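Local coordinates for protein bradavidin 2 (Bradyrhizobium japonicum, PDB 4GGR) that binds biotin in a pocket at one end of an avidin-type antiparallel beta-barrel, at residues W91-V96 / S103-G108; L63-T68 / T76-T81. One frame throughout, in Å; residues are numbered along the deposited sequence.

Contact 1: residues W91-V96 / S103-G108; sequences WTLFYV and SRLKGG
Trp-91 lays its indole flat across Gly-107 on the neighbouring strand, and this is the tight part of the hairpin that joins residues 91-96 to 103-108. With CG between its backbone N and carbonyl carbon (chi1 52°), the ring is swung over the facing strand, and Gly-107 CA sits 3.8 Å from the centroid of the five-membered ring as a CH-pi contact. Any side chain on Gly-107 would run into Trp-91 CZ2, hence the glycine. At the ring edge Trp-91 NE1 reaches Gly-108 O at 3.2 Å, a weak and bent bond, while Arg-20 also donates to that carbonyl. The backbone beneath is regular antiparallel sheet: Trp-91, Leu-93 and Tyr-95 form hydrogen-bonded pairs with Gly-107, Leu-105 and Ser-103, and Leu-93 N meets Leu-105 O at 2.7 Å. Tyr-95 takes the same kind of first torsion (chi1 63°), which carries its ring over Ser-103, whose CB lies 3.8 Å from the ring centroid; serine is small enough to fit under it, and its OG turns to Lys-101 O. Between the two rings, Leu-93 CD2 touches CD2 of exposed Leu-105 at 3.8 Å. On the other face Thr-92 is buried, but Phe-94, Arg-104 and Lys-106 are looser and exposed. The Phe-94 ring lies alongside Arg-104, with CD2 3.8 Å from CB and CE2 near CD. Lys-106 folds along Thr-92, its CG 3.9 Å from CG2. The chemistry implies that methylenes of both long chains serve as apolar flanks, while Arg-104 alone leads its charge away.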
loop_
_atom_site.group_PDB
_atom_site.type_symbol
_atom_site.label_atom_id
_atom_site.label_comp_id
_atom_site.label_asym_id
_atom_site.label_seq_id
_atom_site.Cartn_x
_atom_site.Cartn_y
_atom_site.Cartn_z
ATOM N N TRP A 91 3.606 6.316 -4.831
ATOM C CA TRP A 91 3.630 6.304 -3.367
ATOM C C TRP A 91 4.606 7.313 -2.804
ATOM O O TRP A 91 5.581 7.694 -3.463
ATOM C CB TRP A 91 3.956 4.914 -2.818
ATOM C CG TRP A 91 5.208 4.291 -3.396
ATOM C CD1 TRP A 91 5.263 3.440 -4.471
ATOM C CD2 TRP A 91 6.568 4.413 -2.912
ATOM N NE1 TRP A 91 6.573 3.058 -4.707
ATOM C CE2 TRP A 91 7.387 3.647 -3.774
ATOM C CE3 TRP A 91 7.171 5.125 -1.867
ATOM C CZ2 TRP A 91 8.780 3.550 -3.603
ATOM C CZ3 TRP A 91 8.510 5.062 -1.706
ATOM C CH2 TRP A 91 9.326 4.261 -2.573
ATOM N N THR A 92 4.338 7.734 -1.576
ATOM C CA THR A 92 5.277 8.532 -0.812
ATOM C C THR A 92 5.422 7.912 0.580
ATOM O O THR A 92 4.438 7.691 1.275
ATOM C CB THR A 92 4.738 9.928 -0.624
ATOM O OG1 THR A 92 3.650 9.852 0.303
ATOM C CG2 THR A 92 4.210 10.461 -1.927
ATOM N N LEU A 93 6.660 7.633 0.977
ATOM C CA LEU A 93 6.965 7.032 2.252
ATOM C C LEU A 93 7.538 8.123 3.169
ATOM O O LEU A 93 8.357 8.935 2.727
ATOM C CB LEU A 93 8.001 5.952 2.020
ATOM C CG LEU A 93 8.874 5.564 3.182
ATOM C CD1 LEU A 93 8.089 4.647 4.043
ATOM C CD2 LEU A 93 10.125 4.838 2.635
ATOM N N PHE A 94 7.059 8.184 4.409
ATOM C CA PHE A 94 7.618 9.091 5.406
ATOM C C PHE A 94 8.137 8.231 6.521
ATOM O O PHE A 94 7.455 7.312 6.944
ATOM C CB PHE A 94 6.544 9.986 5.994
ATOM C CG PHE A 94 6.030 10.994 5.054
ATOM C CD1 PHE A 94 4.976 10.690 4.200
ATOM C CD2 PHE A 94 6.599 12.259 5.011
ATOM C CE1 PHE A 94 4.501 11.626 3.313
ATOM C CE2 PHE A 94 6.126 13.213 4.134
ATOM C CZ PHE A 94 5.071 12.898 3.287
ATOM N N TYR A 95 9.351 8.533 6.979
ATOM C CA TYR A 95 9.977 7.872 8.124
ATOM C C TYR A 95 10.952 8.819 8.821
ATOM O O TYR A 95 11.138 9.960 8.394
ATOM C CB TYR A 95 10.699 6.603 7.681
ATOM C CG TYR A 95 11.831 6.843 6.734
ATOM C CD1 TYR A 95 11.606 7.376 5.475
ATOM C CD2 TYR A 95 13.129 6.532 7.093
ATOM C CE1 TYR A 95 12.638 7.591 4.611
ATOM C CE2 TYR A 95 14.178 6.746 6.221
ATOM C CZ TYR A 95 13.916 7.268 4.988
ATOM O OH TYR A 95 14.953 7.498 4.107
ATOM N N VAL A 96 11.553 8.349 9.903
ATOM C CA VAL A 96 12.533 9.131 10.631
ATOM C C VAL A 96 13.815 8.324 10.539
ATOM O O VAL A 96 13.793 7.129 10.855
ATOM C CB VAL A 96 12.106 9.355 12.113
ATOM C CG1 VAL A 96 13.285 9.788 12.956
ATOM C CG2 VAL A 96 11.008 10.412 12.204
ATOM N N SER A 103 12.296 12.008 6.994
ATOM C CA SER A 103 12.760 11.754 5.658
ATOM C C SER A 103 11.585 11.252 4.858
ATOM O O SER A 103 10.708 10.586 5.392
ATOM C CB SER A 103 13.845 10.707 5.703
ATOM O OG SER A 103 14.795 11.039 6.697
ATOM N N ARG A 104 11.543 11.603 3.586
ATOM C CA ARG A 104 10.514 11.063 2.743
ATOM C C ARG A 104 11.096 10.467 1.476
ATOM O O ARG A 104 12.174 10.851 1.068
ATOM C CB ARG A 104 9.456 12.107 2.460
ATOM C CG ARG A 104 9.792 13.062 1.403
ATOM C CD ARG A 104 8.547 13.833 1.043
ATOM N NE ARG A 104 8.883 14.894 0.100
ATOM C CZ ARG A 104 9.475 16.046 0.423
ATOM N NH1 ARG A 104 9.802 16.324 1.689
ATOM N NH2 ARG A 104 9.742 16.926 -0.535
ATOM N N LEU A 105 10.378 9.529 0.863
ATOM C CA LEU A 105 10.862 8.825 -0.325
ATOM C C LEU A 105 9.661 8.655 -1.234
ATOM O O LEU A 105 8.546 8.479 -0.744
ATOM C CB LEU A 105 11.395 7.467 0.094
ATOM C CG LEU A 105 12.488 6.725 -0.651
ATOM C CD1 LEU A 105 13.616 7.639 -1.158
ATOM C CD2 LEU A 105 13.045 5.671 0.299
ATOM N N LYS A 106 9.858 8.752 -2.540
ATOM C CA LYS A 106 8.720 8.635 -3.455
ATOM C C LYS A 106 9.021 7.650 -4.571
ATOM O O LYS A 106 10.193 7.416 -4.899
ATOM C CB LYS A 106 8.365 9.982 -4.050
ATOM C CG LYS A 106 7.881 11.009 -3.026
ATOM C CD LYS A 106 7.987 12.389 -3.581
ATOM C CE LYS A 106 6.650 12.881 -4.052
ATOM N NZ LYS A 106 6.111 13.782 -3.001
ATOM N N GLY A 107 7.971 7.071 -5.158
ATOM C CA GLY A 107 8.168 6.079 -6.191
ATOM C C GLY A 107 6.849 5.661 -6.771
ATOM O O GLY A 107 5.803 6.241 -6.445
ATOM N N GLY A 108 6.895 4.687 -7.669
ATOM C CA GLY A 108 5.690 4.180 -8.323
ATOM C C GLY A 108 5.602 2.680 -8.073
ATOM O O GLY A 108 6.598 2.050 -7.753
#

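Contact 2: residues L63-T68 / T76-T81; sequences LYFVVT and TRWVGT
Phe-65 O receives the backbone N-H of Trp-78 at 2.8 Å, nearly straight at 170°, and Arg-77 CA adds a longer CA-H...O contact to the same oxygen. This bond lies midway along an antiparallel beta hairpin of the avidin-family barrel, in which residues 63-68 pair with 76-80. Leu-63, Phe-65 and Val-67 make hydrogen-bonded pairs with Gly-80, Trp-78 and Thr-76, and their side chains share the face that carries Trp-78. On that face Phe-65 and Trp-78 dominate. The phenyl and the five-membered ring lie nearly parallel, their planes at 12°, but slid so far apart that they barely overlap; being flat and apolar, the phenyl can instead lay its face over Trp-78 CB, 3.8 Å from its centroid. The slide also brings Phe-65 CE2 against Trp-78 CE3 at 3.3 Å, a close fit. Phe-65 is placed there by chi1 56°, which sets CG between N and the carbonyl carbon and leans the ring across toward the facing strand. Replacing Phe-65 by alanine would probably open a gap beside Trp-78 CB and CE3, removing the close fit on that side of the indole. Branched Val-67 brings CG2 obliquely to Trp-78 CZ3 at 3.7 Å, while Thr-76 CG2 lies over the indole face opposite Phe-65. Trp-78 NE1 bonds OD2 of Asp-109, a biotin-binding residue, so Trp-78 probably acts as a second-shell residue helping to orient it. On the sheet's other face, more open to solvent, Tyr-64 crosses Arg-77 at about a right angle, and Tyr-64 CB lies 4.2 Å from Val-79 CG2. At the hairpin's far end Leu-63 CD1 rests on Thr-81 CA, 3.7 Å away.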
loop_
_atom_site.group_PDB
_atom_site.type_symbol
_atom_site.label_atom_id
_atom_site.label_comp_id
_atom_site.label_asym_id
_atom_site.label_seq_id
_atom_site.Cartn_x
_atom_site.Cartn_y
_atom_site.Cartn_z
ATOM N N LEU A 63 -8.205 5.836 -6.159
ATOM C CA LEU A 63 -8.140 5.340 -4.787
ATOM C C LEU A 63 -6.839 5.695 -4.105
ATOM O O LEU A 63 -5.848 6.017 -4.752
ATOM C CB LEU A 63 -8.371 3.814 -4.723
ATOM C CG LEU A 63 -7.432 2.667 -5.159
ATOM C CD1 LEU A 63 -7.598 2.384 -6.633
ATOM C CD2 LEU A 63 -5.963 2.800 -4.796
ATOM N N TYR A 64 -6.846 5.631 -2.784
ATOM C CA TYR A 64 -5.616 5.742 -2.044
ATOM C C TYR A 64 -5.731 4.821 -0.858
ATOM O O TYR A 64 -6.827 4.564 -0.388
ATOM C CB TYR A 64 -5.360 7.193 -1.612
ATOM C CG TYR A 64 -6.060 7.587 -0.351
ATOM C CD1 TYR A 64 -7.303 8.186 -0.386
ATOM C CD2 TYR A 64 -5.471 7.361 0.878
ATOM C CE1 TYR A 64 -7.946 8.543 0.780
ATOM C CE2 TYR A 64 -6.106 7.701 2.061
ATOM C CZ TYR A 64 -7.345 8.290 1.996
ATOM O OH TYR A 64 -7.988 8.646 3.160
ATOM N N PHE A 65 -4.601 4.321 -0.396
ATOM C CA PHE A 65 -4.552 3.594 0.870
ATOM C C PHE A 65 -3.239 3.929 1.576
ATOM O O PHE A 65 -2.263 4.322 0.938
ATOM C CB PHE A 65 -4.734 2.077 0.689
ATOM C CG PHE A 65 -3.743 1.441 -0.247
ATOM C CD1 PHE A 65 -3.946 1.483 -1.620
ATOM C CD2 PHE A 65 -2.635 0.791 0.235
ATOM C CE1 PHE A 65 -3.051 0.874 -2.505
ATOM C CE2 PHE A 65 -1.726 0.165 -0.656
ATOM C CZ PHE A 65 -1.944 0.206 -2.007
ATOM N N VAL A 66 -3.269 3.852 2.894
ATOM C CA VAL A 66 -2.150 4.197 3.743
ATOM C C VAL A 66 -1.884 3.005 4.641
ATOM O O VAL A 66 -2.824 2.355 5.097
ATOM C CB VAL A 66 -2.442 5.505 4.572
ATOM C CG1 VAL A 66 -3.844 5.503 5.136
ATOM C CG2 VAL A 66 -1.429 5.684 5.698
ATOM N N VAL A 67 -0.612 2.728 4.908
ATOM C CA VAL A 67 -0.213 1.611 5.738
ATOM C C VAL A 67 0.865 2.169 6.641
ATOM O O VAL A 67 1.771 2.801 6.150
ATOM C CB VAL A 67 0.410 0.519 4.893
ATOM C CG1 VAL A 67 0.883 -0.614 5.768
ATOM C CG2 VAL A 67 -0.630 0.002 3.844
ATOM N N THR A 68 0.742 1.998 7.952
ATOM C CA THR A 68 1.797 2.495 8.839
ATOM C C THR A 68 2.536 1.311 9.355
ATOM O O THR A 68 1.961 0.433 9.980
ATOM C CB THR A 68 1.280 3.303 10.021
ATOM O OG1 THR A 68 0.673 2.406 10.926
ATOM C CG2 THR A 68 0.270 4.282 9.607
ATOM N N THR A 76 3.494 4.719 4.501
ATOM C CA THR A 76 3.460 5.047 3.085
ATOM C C THR A 76 1.999 5.250 2.658
ATOM O O THR A 76 1.143 4.498 3.095
ATOM C CB THR A 76 3.958 3.877 2.270
ATOM O OG1 THR A 76 5.332 3.626 2.608
ATOM C CG2 THR A 76 3.871 4.194 0.788
ATOM N N ARG A 77 1.739 6.218 1.778
ATOM C CA ARG A 77 0.441 6.383 1.163
ATOM C C ARG A 77 0.622 6.057 -0.318
ATOM O O ARG A 77 1.595 6.529 -0.941
ATOM C CB ARG A 77 0.014 7.838 1.291
ATOM C CG ARG A 77 -1.371 8.136 0.730
ATOM C CD ARG A 77 -1.382 8.618 -0.723
ATOM N NE ARG A 77 -0.890 9.983 -1.007
ATOM C CZ ARG A 77 0.188 10.279 -1.752
ATOM N NH1 ARG A 77 0.956 9.334 -2.273
ATOM N NH2 ARG A 77 0.515 11.550 -1.984
ATOM N N TRP A 78 -0.271 5.238 -0.870
ATOM C CA TRP A 78 -0.286 4.923 -2.304
ATOM C C TRP A 78 -1.499 5.624 -2.849
ATOM O O TRP A 78 -2.533 5.638 -2.181
ATOM C CB TRP A 78 -0.492 3.434 -2.513
ATOM C CG TRP A 78 0.731 2.589 -2.361
ATOM C CD1 TRP A 78 1.572 2.180 -3.361
ATOM C CD2 TRP A 78 1.232 2.018 -1.149
ATOM N NE1 TRP A 78 2.584 1.405 -2.836
ATOM C CE2 TRP A 78 2.397 1.308 -1.471
ATOM C CE3 TRP A 78 0.823 2.077 0.196
ATOM C CZ2 TRP A 78 3.143 0.624 -0.497
ATOM C CZ3 TRP A 78 1.556 1.417 1.156
ATOM C CH2 TRP A 78 2.714 0.690 0.809
ATOM N N VAL A 79 -1.393 6.219 -4.034
ATOM C CA VAL A 79 -2.543 6.778 -4.717
ATOM C C VAL A 79 -2.478 6.263 -6.142
ATOM O O VAL A 79 -1.377 6.042 -6.673
ATOM C CB VAL A 79 -2.638 8.345 -4.580
ATOM C CG1 VAL A 79 -1.478 9.029 -5.213
ATOM C CG2 VAL A 79 -3.967 8.889 -5.173
ATOM N N GLY A 80 -3.639 5.977 -6.723
ATOM C CA GLY A 80 -3.712 5.345 -8.048
ATOM C C GLY A 80 -5.131 5.080 -8.550
ATOM O O GLY A 80 -6.079 5.747 -8.130
ATOM N N THR A 81 -5.267 4.113 -9.462
ATOM C CA THR A 81 -6.572 3.664 -9.994
ATOM C C THR A 81 -6.503 2.204 -10.264
ATOM O O THR A 81 -5.431 1.640 -10.235
ATOM C CB THR A 81 -6.922 4.167 -11.428
ATOM O OG1 THR A 81 -5.747 4.579 -12.141
ATOM C CG2 THR A 81 -7.980 5.209 -11.410
#

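In the fold
Contacts 1 and 2 are successive hairpins of one closed eight-stranded antiparallel barrel, their centres about 12 Å apart, and strand 74-80 of contact 2 is the neighbour of strand 86-96 of contact 1. The seam is direct: Thr-92 N lies 3.1 Å from Arg-77 O, a probable hydrogen bond, and Leu-93 CD1 packs 3.3 Å from Thr-76 OG1. Both hairpins border residues seen to bind biotin. The side chains of Trp-91 in contact 1 and Trp-78 in contact 2 each come within about 3 Å of that of Asp-109, and their rings meet at about 50°; Tyr-95 similarly approaches Ser-74. The two tryptophans thus join the hairpins beside the site.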